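Local coordinates for protein paenibacillus xanthan lyase (Paenibacillus, PDB 6F2P) that cleaves the polysaccharide xanthan as a calcium-containing lyase of polysaccharide lyase family 8, probably by beta-elimination, at residues Pro635-Leu640 and Val649-Leu654. Numbering follows the deposited sequence.
With CA (calcium ion), chain B.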
ATOM      1  N   PRO A 635     -29.764  -9.104  -5.823  1.00 20.69           N
ATOM      2  CA  PRO A 635     -28.442  -8.472  -5.755  1.00 22.01           C
ATOM      3  C   PRO A 635     -27.418  -9.270  -6.520  1.00 21.28           C
ATOM      4  O   PRO A 635     -27.442 -10.492  -6.453  1.00 21.10           O
ATOM      5  CB  PRO A 635     -28.103  -8.521  -4.261  1.00 22.08           C
ATOM      6  CG  PRO A 635     -29.406  -8.695  -3.572  1.00 25.34           C
ATOM      7  CD  PRO A 635     -30.250  -9.508  -4.496  1.00 19.55           C
ATOM      8  N   GLN A 636     -26.526  -8.580  -7.223  1.00 23.54           N
ATOM      9  CA  GLN A 636     -25.445  -9.236  -7.937  1.00 20.01           C
ATOM     10  C   GLN A 636     -24.257  -9.502  -7.006  1.00 22.25           C
ATOM     11  O   GLN A 636     -23.214  -9.979  -7.453  1.00 23.42           O
ATOM     12  CB  GLN A 636     -24.993  -8.391  -9.126  1.00 22.62           C
ATOM     13  CG  GLN A 636     -26.118  -7.825  -9.976  1.00 20.11           C
ATOM     14  CD  GLN A 636     -25.621  -6.764 -10.931  1.00 23.04           C
ATOM     15  OE1 GLN A 636     -24.427  -6.498 -11.004  1.00 27.37           O
ATOM     16  NE2 GLN A 636     -26.533  -6.143 -11.659  1.00 39.19           N
ATOM     17  N   ILE A 637     -24.410  -9.191  -5.716  1.00 19.11           N
ATOM     18  CA  ILE A 637     -23.363  -9.491  -4.732  1.00 16.77           C
ATOM     19  C   ILE A 637     -23.882 -10.351  -3.581  1.00 20.60           C
ATOM     20  O   ILE A 637     -25.067 -10.315  -3.251  1.00 27.14           O
ATOM     21  CB  ILE A 637     -22.711  -8.210  -4.147  1.00 15.60           C
ATOM     22  CG1 ILE A 637     -23.755  -7.361  -3.422  1.00 14.93           C
ATOM     23  CG2 ILE A 637     -22.003  -7.404  -5.236  1.00 14.85           C
ATOM     24  CD1 ILE A 637     -23.681  -7.459  -1.914  1.00 14.73           C
ATOM     25  N   SER A 638     -22.989 -11.123  -2.969  1.00 17.58           N
ATOM     26  CA  SER A 638     -23.346 -11.903  -1.791  1.00 19.72           C
ATOM     27  C   SER A 638     -22.300 -11.746  -0.708  1.00 19.89           C
ATOM     28  O   SER A 638     -21.127 -12.035  -0.913  1.00 22.72           O
ATOM     29  CB  SER A 638     -23.530 -13.371  -2.145  1.00 14.52           C
ATOM     30  OG  SER A 638     -24.623 -13.502  -3.031  1.00 32.74           O
ATOM     31  N   ILE A 639     -22.725 -11.271   0.450  1.00 19.77           N
ATOM     32  CA  ILE A 639     -21.793 -11.072   1.538  1.00 15.87           C
ATOM     33  C   ILE A 639     -21.585 -12.418   2.207  1.00 18.80           C
ATOM     34  O   ILE A 639     -22.516 -12.994   2.764  1.00 18.82           O
ATOM     35  CB  ILE A 639     -22.298  -9.984   2.507  1.00 17.49           C
ATOM     36  CG1 ILE A 639     -22.322  -8.633   1.780  1.00 16.06           C
ATOM     37  CG2 ILE A 639     -21.419  -9.898   3.733  1.00 14.68           C
ATOM     38  CD1 ILE A 639     -23.105  -7.560   2.489  1.00 16.59           C
ATOM     39  N   LEU A 640     -20.364 -12.930   2.106  1.00 17.55           N
ATOM     40  CA  LEU A 640     -20.042 -14.260   2.598  1.00 15.75           C
ATOM     41  C   LEU A 640     -19.837 -14.228   4.095  1.00 15.77           C
ATOM     42  O   LEU A 640     -20.161 -15.192   4.796  1.00 14.29           O
ATOM     43  CB  LEU A 640     -18.785 -14.798   1.911  1.00 18.01           C
ATOM     44  CG  LEU A 640     -18.842 -14.804   0.380  1.00 20.54           C
ATOM     45  CD1 LEU A 640     -17.573 -15.383  -0.213  1.00 19.29           C
ATOM     46  CD2 LEU A 640     -20.063 -15.557  -0.126  1.00 12.46           C
ATOM     47  N   VAL A 649     -16.956 -10.583   0.153  1.00 12.52           N
ATOM     48  CA  VAL A 649     -18.049 -10.327  -0.770  1.00 12.13           C
ATOM     49  C   VAL A 649     -17.747 -10.986  -2.114  1.00 13.72           C
ATOM     50  O   VAL A 649     -16.614 -10.937  -2.607  1.00 12.00           O
ATOM     51  CB  VAL A 649     -18.256  -8.812  -0.972  1.00 13.31           C
ATOM     52  CG1 VAL A 649     -19.335  -8.535  -2.037  1.00 12.20           C
ATOM     53  CG2 VAL A 649     -18.605  -8.150   0.340  1.00 12.35           C
ATOM     54  N   LYS A 650     -18.762 -11.620  -2.690  1.00 13.95           N
ATOM     55  CA  LYS A 650     -18.653 -12.212  -4.017  1.00 17.07           C
ATOM     56  C   LYS A 650     -19.651 -11.541  -4.959  1.00 12.83           C
ATOM     57  O   LYS A 650     -20.824 -11.414  -4.636  1.00 13.30           O
ATOM     58  CB  LYS A 650     -18.904 -13.725  -3.957  1.00 14.92           C
ATOM     59  CG  LYS A 650     -19.095 -14.392  -5.328  1.00 20.17           C
ATOM     60  CD  LYS A 650     -18.861 -15.900  -5.269  1.00 16.29           C
ATOM     61  CE  LYS A 650     -18.859 -16.532  -6.674  1.00 33.06           C
ATOM     62  NZ  LYS A 650     -18.405 -17.968  -6.678  1.00 29.37           N
ATOM     63  N   GLU A 651     -19.173 -11.089  -6.110  1.00 14.27           N
ATOM     64  CA  GLU A 651     -20.059 -10.601  -7.154  1.00 17.52           C
ATOM     65  C   GLU A 651     -20.376 -11.798  -8.036  1.00 19.80           C
ATOM     66  O   GLU A 651     -19.497 -12.304  -8.730  1.00 20.39           O
ATOM     67  CB  GLU A 651     -19.371  -9.509  -7.965  1.00 17.91           C
ATOM     68  CG  GLU A 651     -20.310  -8.449  -8.530  1.00 21.88           C
ATOM     69  CD  GLU A 651     -20.893  -8.818  -9.892  1.00 25.96           C
ATOM     70  OE1 GLU A 651     -21.654  -7.992 -10.437  1.00 23.67           O
ATOM     71  OE2 GLU A 651     -20.596  -9.918 -10.419  1.00 21.57           O
ATOM     72  N   THR A 652     -21.625 -12.249  -8.007  1.00 19.19           N
ATOM     73  CA  THR A 652     -21.992 -13.529  -8.622  1.00 20.16           C
ATOM     74  C   THR A 652     -22.124 -13.512 -10.143  1.00 22.24           C
ATOM     75  O   THR A 652     -22.197 -14.571 -10.768  1.00 27.83           O
ATOM     76  CB  THR A 652     -23.280 -14.097  -8.016  1.00 14.19           C
ATOM     77  OG1 THR A 652     -24.363 -13.184  -8.249  1.00 19.01           O
ATOM     78  CG2 THR A 652     -23.102 -14.326  -6.516  1.00 11.81           C
ATOM     79  N   GLN A 653     -22.168 -12.325 -10.735  1.00 17.63           N
ATOM     80  CA  GLN A 653     -22.166 -12.216 -12.186  1.00 20.96           C
ATOM     81  C   GLN A 653     -20.745 -12.390 -12.689  1.00 23.26           C
ATOM     82  O   GLN A 653     -20.494 -13.138 -13.632  1.00 26.66           O
ATOM     83  CB  GLN A 653     -22.670 -10.842 -12.628  1.00 29.86           C
ATOM     84  CG  GLN A 653     -24.048 -10.494 -12.127  1.00 33.88           C
ATOM     85  CD  GLN A 653     -25.131 -10.872 -13.112  1.00 50.68           C
ATOM     86  OE1 GLN A 653     -25.766  -9.999 -13.713  1.00 56.05           O
ATOM     87  NE2 GLN A 653     -25.357 -12.177 -13.284  1.00 41.93           N
ATOM     88  N   LEU A 654     -19.815 -11.682 -12.056  1.00 24.80           N
ATOM     89  CA  LEU A 654     -18.415 -11.687 -12.470  1.00 23.62           C
ATOM     90  C   LEU A 654     -17.678 -12.925 -11.963  1.00 24.12           C
ATOM     91  O   LEU A 654     -16.586 -13.259 -12.440  1.00 20.09           O
ATOM     92  CB  LEU A 654     -17.715 -10.441 -11.930  1.00 17.01           C
ATOM     93  CG  LEU A 654     -18.145  -9.077 -12.460  1.00 20.74           C
ATOM     94  CD1 LEU A 654     -17.401  -7.981 -11.717  1.00 16.00           C
ATOM     95  CD2 LEU A 654     -17.853  -9.007 -13.940  1.00 21.83           C
TER
HETATM   96 CA    CA B1101     -22.232  -5.887 -10.915  1.00 20.09          CA
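Gln636 and Glu651 meet at a calcium ion, which each grips through a single oxygen: Gln636 OE1 lies 2.3 Å and Glu651 OE1 2.2 Å from the metal. The two side chains run side by side in the same direction, the amide and carboxylate planes 84° apart, and the ion holds their oxygens close without a hydrogen bond between them. A neutral amide oxygen probably suits this place, since Asp490, Asp491 and Glu492, together with Glu651, already supply carboxylates. Glu651 bends at chi2 (-87°), bringing its carboxylate to the calcium, while its other oxygen, OE2, accepts the N-H of Leu654; held at both oxygens, the group should rotate little.

Backbone bonds tie the strands into an antiparallel beta hairpin at the edge of a sheet in the C-terminal beta-sandwich domain, which the calcium and the apolar face join to the super-sandwich domain. Ser638 N reaches Lys650 O at 2.7 Å and Lys650 N reaches Ser638 O at 3.0 Å. This pair's side chains lie on the partly exposed face, fitting a small hydroxyl and a long charged chain. Thr652 N donates to Gln636 O at 2.8 Å, tying this loop ligand of calcium to the residue just past the second strand.

Apolar packing occupies the opposite face, bearing Ile637, Ile639 and Val649. The branched valine splits its methyls between the isoleucines, CG1 approaching Ile637 CB and CG2 lying 4.0 Å from Ile639 CG1. Such beta-branched residues suit extended strands, and here they pack on Val494 and Leu496 of strand 493-501. Ile637 CG2 also meets the aliphatic CG of Glu651, the side chains crossing at about a right angle.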